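Local coordinates for macrophage migration inhibitory factor-like protein (PDB 3FWT) that is a trimeric member of the macrophage migration inhibitory factor family, each subunit packing two antiparallel helices on a beta sheet, at residues N39-L52 with M96-C109. Sequence-based numbering, arbitrary orientation.
Sequences NLSAAYGMICREEL and MMTPRIAAAITKEC
Ile47 packs against Arg100, and the two side chains run past each other in opposite directions. Ile47 CD1 is 3.5 Å from Arg100 CB, while Ile47 CG1 lies over one face of the guanidinium, offset toward the rim. The two segments are antiparallel at 167°, and their axes come within 9.9 Å. Nearer the Asn39 end, Ala43 CB meets Ala104 CB at 3.7 Å. Leu40 fits as a knob among Ala104, Ile105, Glu108 and Cys109. At the other end Met97 is a knob among Ile47, Cys48, Glu51 and Leu52; a bend at chi3 (76°) brings its CE to Cys48 SG.

The outer side is polar and more open. Arg100 turns at chi3 (63°) and forms a salt-bridge network with two acidic residues at its guanidinium edge. Arg100 NH1 and NH2 both bond Glu50 OE1, each at 2.9 Å. Arg100 NH1 also meets the anti lone pair of Glu51 OE1 at 2.6 Å. These bonds probably fix the guanidinium over Ile47. Exposed Asn39 ND2 bonds Glu108 OE1 (3.1 Å) from above the carboxylate plane.

Inward, Tyr44 OH bonds Thr26 on strand 22-28, Leu40 touches Phe63 on strand 60-64, and Met97 and Ile101 rest on Tyr120 of strand 116-128. Both helices thus cover one face of the mixed sheet.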
ATOM      1  N   ASN A  39      -6.302 -14.398 -15.132  1.00 13.07           N
ATOM      2  CA  ASN A  39      -6.889 -15.453 -14.321  1.00 12.90           C
ATOM      3  C   ASN A  39      -7.060 -15.039 -12.875  1.00 12.77           C
ATOM      4  O   ASN A  39      -8.105 -15.274 -12.245  1.00 12.10           O
ATOM      5  CB  ASN A  39      -6.012 -16.720 -14.409  1.00 12.92           C
ATOM      6  CG  ASN A  39      -5.954 -17.313 -15.820  1.00 18.64           C
ATOM      7  OD1 ASN A  39      -6.881 -17.132 -16.596  1.00 21.66           O
ATOM      8  ND2 ASN A  39      -4.906 -18.078 -16.127  1.00 16.96           N
ATOM      9  N   LEU A  40      -6.043 -14.374 -12.314  1.00 13.51           N
ATOM     10  CA  LEU A  40      -6.204 -13.813 -10.988  1.00 13.38           C
ATOM     11  C   LEU A  40      -7.348 -12.793 -10.889  1.00 14.69           C
ATOM     12  O   LEU A  40      -8.120 -12.847  -9.942  1.00 12.89           O
ATOM     13  CB  LEU A  40      -4.870 -13.215 -10.465  1.00 13.68           C
ATOM     14  CG  LEU A  40      -3.832 -14.282 -10.094  1.00 14.04           C
ATOM     15  CD1 LEU A  40      -2.479 -13.587  -9.738  1.00 11.94           C
ATOM     16  CD2 LEU A  40      -4.353 -15.088  -8.910  1.00  9.22           C
ATOM     17  N   SER A  41      -7.399 -11.805 -11.800  1.00 15.13           N
ATOM     18  CA  SER A  41      -8.515 -10.825 -11.798  1.00 14.42           C
ATOM     19  C   SER A  41      -9.912 -11.536 -11.843  1.00 15.09           C
ATOM     20  O   SER A  41     -10.844 -11.217 -11.064  1.00 15.00           O
ATOM     21  CB  SER A  41      -8.327  -9.833 -12.975  1.00 15.64           C
ATOM     22  OG  SER A  41      -7.211  -8.998 -12.574  1.00 16.27           O
ATOM     23  N   ALA A  42     -10.014 -12.528 -12.707  1.00 15.86           N
ATOM     24  CA  ALA A  42     -11.272 -13.371 -12.768  1.00 16.52           C
ATOM     25  C   ALA A  42     -11.593 -13.990 -11.454  1.00 16.28           C
ATOM     26  O   ALA A  42     -12.715 -13.908 -10.994  1.00 15.97           O
ATOM     27  CB  ALA A  42     -11.105 -14.477 -13.785  1.00 16.80           C
ATOM     28  N   ALA A  43     -10.597 -14.635 -10.815  1.00 16.40           N
ATOM     29  CA  ALA A  43     -10.827 -15.271  -9.511  1.00 16.97           C
ATOM     30  C   ALA A  43     -11.183 -14.333  -8.400  1.00 18.27           C
ATOM     31  O   ALA A  43     -12.208 -14.547  -7.735  1.00 19.36           O
ATOM     32  CB  ALA A  43      -9.613 -16.221  -9.121  1.00 18.08           C
ATOM     33  N   TYR A  44     -10.386 -13.253  -8.206  1.00 15.82           N
ATOM     34  CA  TYR A  44     -10.739 -12.211  -7.287  1.00 17.39           C
ATOM     35  C   TYR A  44     -12.168 -11.678  -7.479  1.00 17.88           C
ATOM     36  O   TYR A  44     -12.799 -11.329  -6.516  1.00 20.57           O
ATOM     37  CB  TYR A  44      -9.763 -11.032  -7.442  1.00 15.76           C
ATOM     38  CG  TYR A  44      -8.308 -11.412  -7.045  1.00 15.02           C
ATOM     39  CD1 TYR A  44      -8.026 -12.542  -6.301  1.00 12.89           C
ATOM     40  CD2 TYR A  44      -7.265 -10.541  -7.345  1.00 14.00           C
ATOM     41  CE1 TYR A  44      -6.671 -12.856  -5.914  1.00 14.00           C
ATOM     42  CE2 TYR A  44      -5.998 -10.784  -6.995  1.00  9.35           C
ATOM     43  CZ  TYR A  44      -5.664 -11.952  -6.290  1.00 16.53           C
ATOM     44  OH  TYR A  44      -4.325 -12.130  -5.932  1.00 14.54           O
ATOM     45  N   GLY A  45     -12.604 -11.534  -8.719  1.00 19.39           N
ATOM     46  CA  GLY A  45     -13.921 -10.928  -9.025  1.00 21.63           C
ATOM     47  C   GLY A  45     -15.003 -11.835  -8.473  1.00 21.05           C
ATOM     48  O   GLY A  45     -15.919 -11.366  -7.869  1.00 23.02           O
ATOM     49  N   MET A  46     -14.888 -13.138  -8.706  1.00 22.55           N
ATOM     50  CA  MET A  46     -15.814 -14.107  -8.173  1.00 22.74           C
ATOM     51  C   MET A  46     -15.830 -14.099  -6.664  1.00 22.36           C
ATOM     52  O   MET A  46     -16.875 -14.079  -6.043  1.00 21.13           O
ATOM     53  CB  MET A  46     -15.361 -15.516  -8.539  1.00 24.83           C
ATOM     54  CG  MET A  46     -15.978 -16.155  -9.744  1.00 29.57           C
ATOM     55  SD  MET A  46     -16.082 -17.965  -9.432  1.00 39.64           S
ATOM     56  CE  MET A  46     -14.345 -18.422  -9.168  1.00 38.71           C
ATOM     57  N   ILE A  47     -14.654 -14.221  -6.062  1.00 20.42           N
ATOM     58  CA  ILE A  47     -14.539 -14.200  -4.635  1.00 18.89           C
ATOM     59  C   ILE A  47     -15.192 -12.969  -4.032  1.00 21.01           C
ATOM     60  O   ILE A  47     -15.870 -13.082  -3.004  1.00 20.77           O
ATOM     61  CB  ILE A  47     -13.048 -14.252  -4.222  1.00 19.45           C
ATOM     62  CG1 ILE A  47     -12.445 -15.595  -4.720  1.00 15.33           C
ATOM     63  CG2 ILE A  47     -12.939 -14.027  -2.732  1.00 20.71           C
ATOM     64  CD1 ILE A  47     -10.849 -15.666  -4.832  1.00 14.41           C
ATOM     65  N   CYS A  48     -14.952 -11.801  -4.637  1.00 20.82           N
ATOM     66  CA  CYS A  48     -15.588 -10.582  -4.164  1.00 22.87           C
ATOM     67  C   CYS A  48     -17.116 -10.609  -4.346  1.00 25.22           C
ATOM     68  O   CYS A  48     -17.853 -10.295  -3.416  1.00 24.80           O
ATOM     69  CB  CYS A  48     -15.003  -9.378  -4.865  1.00 22.71           C
ATOM     70  SG  CYS A  48     -13.343  -9.037  -4.221  1.00 21.18           S
ATOM     71  N   ARG A  49     -17.581 -11.000  -5.539  1.00 26.49           N
ATOM     72  CA  ARG A  49     -19.008 -11.071  -5.727  1.00 29.18           C
ATOM     73  C   ARG A  49     -19.702 -12.028  -4.783  1.00 29.71           C
ATOM     74  O   ARG A  49     -20.704 -11.639  -4.173  1.00 29.81           O
ATOM     75  CB  ARG A  49     -19.380 -11.375  -7.174  1.00 29.08           C
ATOM     76  CG  ARG A  49     -19.243 -10.087  -7.957  1.00 31.27           C
ATOM     77  CD  ARG A  49     -19.148 -10.310  -9.432  1.00 35.54           C
ATOM     78  NE  ARG A  49     -18.543  -9.143 -10.055  1.00 42.34           N
ATOM     79  CZ  ARG A  49     -17.411  -9.178 -10.766  1.00 43.38           C
ATOM     80  NH1 ARG A  49     -16.780 -10.328 -10.981  1.00 42.56           N
ATOM     81  NH2 ARG A  49     -16.939  -8.065 -11.307  1.00 45.63           N
ATOM     82  N   GLU A  50     -19.189 -13.253  -4.655  1.00 30.02           N
ATOM     83  CA  GLU A  50     -19.822 -14.239  -3.788  1.00 30.92           C
ATOM     84  C   GLU A  50     -19.654 -13.976  -2.286  1.00 31.60           C
ATOM     85  O   GLU A  50     -20.612 -14.175  -1.502  1.00 29.98           O
ATOM     86  CB  GLU A  50     -19.378 -15.671  -4.164  1.00 31.16           C
ATOM     87  CG  GLU A  50     -19.502 -15.968  -5.638  1.00 31.37           C
ATOM     88  CD  GLU A  50     -18.871 -17.314  -6.084  1.00 35.34           C
ATOM     89  OE1 GLU A  50     -18.098 -17.906  -5.296  1.00 31.18           O
ATOM     90  OE2 GLU A  50     -19.139 -17.751  -7.243  1.00 33.47           O
ATOM     91  N   GLU A  51     -18.469 -13.526  -1.850  1.00 30.36           N
ATOM     92  CA  GLU A  51     -18.250 -13.421  -0.416  1.00 30.42           C
ATOM     93  C   GLU A  51     -18.443 -12.041   0.141  1.00 32.56           C
ATOM     94  O   GLU A  51     -18.665 -11.911   1.317  1.00 31.96           O
ATOM     95  CB  GLU A  51     -16.869 -13.954   0.072  1.00 30.27           C
ATOM     96  CG  GLU A  51     -16.370 -15.265  -0.529  1.00 24.94           C
ATOM     97  CD  GLU A  51     -17.147 -16.475  -0.051  1.00 26.35           C
ATOM     98  OE1 GLU A  51     -17.107 -17.510  -0.744  1.00 24.10           O
ATOM     99  OE2 GLU A  51     -17.780 -16.366   1.038  1.00 19.37           O
ATOM    100  N   LEU A  52     -18.333 -10.996  -0.683  1.00 35.81           N
ATOM    101  CA  LEU A  52     -18.218  -9.674  -0.091  1.00 38.70           C
ATOM    102  C   LEU A  52     -19.550  -8.977  -0.143  1.00 41.58           C
ATOM    103  O   LEU A  52     -19.857  -8.151   0.713  1.00 42.72           O
ATOM    104  CB  LEU A  52     -17.087  -8.840  -0.714  1.00 37.84           C
ATOM    105  CG  LEU A  52     -16.706  -7.642   0.126  1.00 37.32           C
ATOM    106  CD1 LEU A  52     -16.516  -8.008   1.624  1.00 34.38           C
ATOM    107  CD2 LEU A  52     -15.448  -7.000  -0.411  1.00 36.22           C
ATOM    108  N   MET A  96     -13.832 -15.921   4.973  1.00 21.10           N
ATOM    109  CA  MET A  96     -14.217 -16.731   3.822  1.00 22.16           C
ATOM    110  C   MET A  96     -13.340 -16.432   2.582  1.00 20.17           C
ATOM    111  O   MET A  96     -13.081 -17.314   1.723  1.00 21.29           O
ATOM    112  CB  MET A  96     -15.692 -16.562   3.471  1.00 21.45           C
ATOM    113  CG  MET A  96     -16.704 -17.051   4.497  1.00 25.11           C
ATOM    114  SD  MET A  96     -16.576 -18.839   4.805  1.00 28.77           S
ATOM    115  CE  MET A  96     -15.867 -18.617   6.401  1.00 21.36           C
ATOM    116  N   MET A  97     -12.833 -15.207   2.532  1.00 19.43           N
ATOM    117  CA  MET A  97     -12.145 -14.752   1.338  1.00 19.00           C
ATOM    118  C   MET A  97     -10.708 -15.275   1.307  1.00 17.24           C
ATOM    119  O   MET A  97     -10.206 -15.650   0.282  1.00 17.11           O
ATOM    120  CB  MET A  97     -12.170 -13.236   1.317  1.00 19.74           C
ATOM    121  CG  MET A  97     -13.570 -12.661   1.027  1.00 20.61           C
ATOM    122  SD  MET A  97     -13.620 -10.882   1.070  1.00 25.75           S
ATOM    123  CE  MET A  97     -12.842 -10.504  -0.544  1.00 16.07           C
ATOM    124  N   THR A  98     -10.029 -15.240   2.435  1.00 18.14           N
ATOM    125  CA  THR A  98      -8.603 -15.565   2.470  1.00 16.94           C
ATOM    126  C   THR A  98      -8.250 -16.911   1.829  1.00 17.64           C
ATOM    127  O   THR A  98      -7.359 -16.993   0.976  1.00 15.51           O
ATOM    128  CB  THR A  98      -8.155 -15.476   3.904  1.00 17.27           C
ATOM    129  OG1 THR A  98      -8.174 -14.103   4.303  1.00 14.90           O
ATOM    130  CG2 THR A  98      -6.770 -16.097   4.147  1.00 16.66           C
ATOM    131  N   PRO A  99      -8.966 -17.982   2.209  1.00 17.54           N
ATOM    132  CA  PRO A  99      -8.562 -19.248   1.638  1.00 17.92           C
ATOM    133  C   PRO A  99      -8.762 -19.274   0.113  1.00 17.11           C
ATOM    134  O   PRO A  99      -8.003 -19.941  -0.577  1.00 16.67           O
ATOM    135  CB  PRO A  99      -9.440 -20.294   2.379  1.00 17.85           C
ATOM    136  CG  PRO A  99     -10.345 -19.520   3.301  1.00 17.77           C
ATOM    137  CD  PRO A  99      -9.817 -18.115   3.404  1.00 19.60           C
ATOM    138  N   ARG A 100      -9.753 -18.546  -0.408  1.00 16.53           N
ATOM    139  CA  ARG A 100      -9.953 -18.466  -1.865  1.00 17.12           C
ATOM    140  C   ARG A 100      -8.870 -17.644  -2.550  1.00 17.04           C
ATOM    141  O   ARG A 100      -8.323 -18.099  -3.545  1.00 14.00           O
ATOM    142  CB  ARG A 100     -11.363 -17.989  -2.208  1.00 18.23           C
ATOM    143  CG  ARG A 100     -12.420 -18.932  -1.538  1.00 21.52           C
ATOM    144  CD  ARG A 100     -13.805 -18.497  -1.817  1.00 18.29           C
ATOM    145  NE  ARG A 100     -14.055 -18.571  -3.241  1.00 24.87           N
ATOM    146  CZ  ARG A 100     -15.180 -18.193  -3.840  1.00 23.48           C
ATOM    147  NH1 ARG A 100     -16.203 -17.735  -3.132  1.00 21.40           N
ATOM    148  NH2 ARG A 100     -15.266 -18.268  -5.155  1.00 19.17           N
ATOM    149  N   ILE A 101      -8.506 -16.498  -1.931  1.00 16.03           N
ATOM    150  CA  ILE A 101      -7.473 -15.658  -2.489  1.00 15.20           C
ATOM    151  C   ILE A 101      -6.164 -16.428  -2.542  1.00 15.71           C
ATOM    152  O   ILE A 101      -5.506 -16.487  -3.616  1.00 14.60           O
ATOM    153  CB  ILE A 101      -7.367 -14.387  -1.646  1.00 16.35           C
ATOM    154  CG1 ILE A 101      -8.608 -13.499  -1.947  1.00 12.93           C
ATOM    155  CG2 ILE A 101      -6.041 -13.597  -1.847  1.00 13.25           C
ATOM    156  CD1 ILE A 101      -8.678 -12.341  -0.906  1.00 10.12           C
ATOM    157  N   ALA A 102      -5.810 -17.050  -1.414  1.00 13.58           N
ATOM    158  CA  ALA A 102      -4.593 -17.824  -1.302  1.00 14.97           C
ATOM    159  C   ALA A 102      -4.613 -18.996  -2.293  1.00 15.76           C
ATOM    160  O   ALA A 102      -3.609 -19.205  -2.958  1.00 16.13           O
ATOM    161  CB  ALA A 102      -4.382 -18.296   0.133  1.00 16.89           C
ATOM    162  N   ALA A 103      -5.741 -19.742  -2.424  1.00 14.48           N
ATOM    163  CA  ALA A 103      -5.816 -20.834  -3.408  1.00 13.82           C
ATOM    164  C   ALA A 103      -5.571 -20.339  -4.833  1.00 12.53           C
ATOM    165  O   ALA A 103      -4.866 -20.954  -5.623  1.00 13.01           O
ATOM    166  CB  ALA A 103      -7.211 -21.578  -3.339  1.00 12.98           C
ATOM    167  N   ALA A 104      -6.198 -19.219  -5.186  1.00 14.63           N
ATOM    168  CA  ALA A 104      -6.000 -18.647  -6.507  1.00 14.32           C
ATOM    169  C   ALA A 104      -4.545 -18.277  -6.746  1.00 14.17           C
ATOM    170  O   ALA A 104      -4.057 -18.480  -7.871  1.00 14.70           O
ATOM    171  CB  ALA A 104      -6.992 -17.357  -6.746  1.00 13.20           C
ATOM    172  N   ILE A 105      -3.860 -17.712  -5.731  1.00 15.61           N
ATOM    173  CA  ILE A 105      -2.390 -17.366  -5.875  1.00 16.45           C
ATOM    174  C   ILE A 105      -1.560 -18.622  -6.022  1.00 15.06           C
ATOM    175  O   ILE A 105      -0.636 -18.743  -6.873  1.00 11.65           O
ATOM    176  CB  ILE A 105      -1.876 -16.591  -4.667  1.00 17.34           C
ATOM    177  CG1 ILE A 105      -2.513 -15.203  -4.591  1.00 19.87           C
ATOM    178  CG2 ILE A 105      -0.371 -16.437  -4.744  1.00 15.67           C
ATOM    179  CD1 ILE A 105      -2.259 -14.529  -5.840  1.00 28.40           C
ATOM    180  N   THR A 106      -1.902 -19.613  -5.210  1.00 15.56           N
ATOM    181  CA  THR A 106      -1.131 -20.880  -5.366  1.00 15.57           C
ATOM    182  C   THR A 106      -1.257 -21.501  -6.758  1.00 14.41           C
ATOM    183  O   THR A 106      -0.285 -21.990  -7.412  1.00 14.37           O
ATOM    184  CB  THR A 106      -1.534 -21.896  -4.258  1.00 16.09           C
ATOM    185  OG1 THR A 106      -1.264 -21.328  -2.959  1.00 16.21           O
ATOM    186  CG2 THR A 106      -0.710 -23.173  -4.442  1.00 16.30           C
ATOM    187  N   LYS A 107      -2.477 -21.546  -7.260  1.00 15.63           N
ATOM    188  CA  LYS A 107      -2.704 -22.076  -8.607  1.00 15.42           C
ATOM    189  C   LYS A 107      -2.007 -21.272  -9.689  1.00 16.05           C
ATOM    190  O   LYS A 107      -1.386 -21.833 -10.603  1.00 14.40           O
ATOM    191  CB  LYS A 107      -4.200 -22.113  -8.898  1.00 17.17           C
ATOM    192  CG  LYS A 107      -4.627 -22.776 -10.284  1.00 17.02           C
ATOM    193  CD  LYS A 107      -6.152 -22.660 -10.411  1.00 24.53           C
ATOM    194  CE  LYS A 107      -6.707 -23.749 -11.336  1.00 30.98           C
ATOM    195  NZ  LYS A 107      -7.829 -24.457 -10.626  1.00 32.49           N
ATOM    196  N   GLU A 108      -2.095 -19.948  -9.634  1.00 15.93           N
ATOM    197  CA  GLU A 108      -1.568 -19.232 -10.781  1.00 16.72           C
ATOM    198  C   GLU A 108      -0.079 -19.056 -10.623  1.00 17.92           C
ATOM    199  O   GLU A 108       0.637 -18.942 -11.624  1.00 18.53           O
ATOM    200  CB  GLU A 108      -2.191 -17.855 -10.934  1.00 15.42           C
ATOM    201  CG  GLU A 108      -3.691 -17.852 -11.315  1.00 17.85           C
ATOM    202  CD  GLU A 108      -4.055 -18.743 -12.491  1.00 20.62           C
ATOM    203  OE1 GLU A 108      -3.376 -18.689 -13.552  1.00 18.91           O
ATOM    204  OE2 GLU A 108      -5.028 -19.540 -12.303  1.00 19.71           O
ATOM    205  N   CYS A 109       0.399 -19.017  -9.377  1.00 18.23           N
ATOM    206  CA  CYS A 109       1.832 -18.623  -9.164  1.00 18.54           C
ATOM    207  C   CYS A 109       2.738 -19.649  -8.523  1.00 17.51           C
ATOM    208  O   CYS A 109       3.962 -19.395  -8.406  1.00 17.00           O
ATOM    209  CB  CYS A 109       1.956 -17.336  -8.325  1.00 15.50           C
ATOM    210  SG  CYS A 109       0.956 -15.920  -8.813  1.00 25.41           S
TER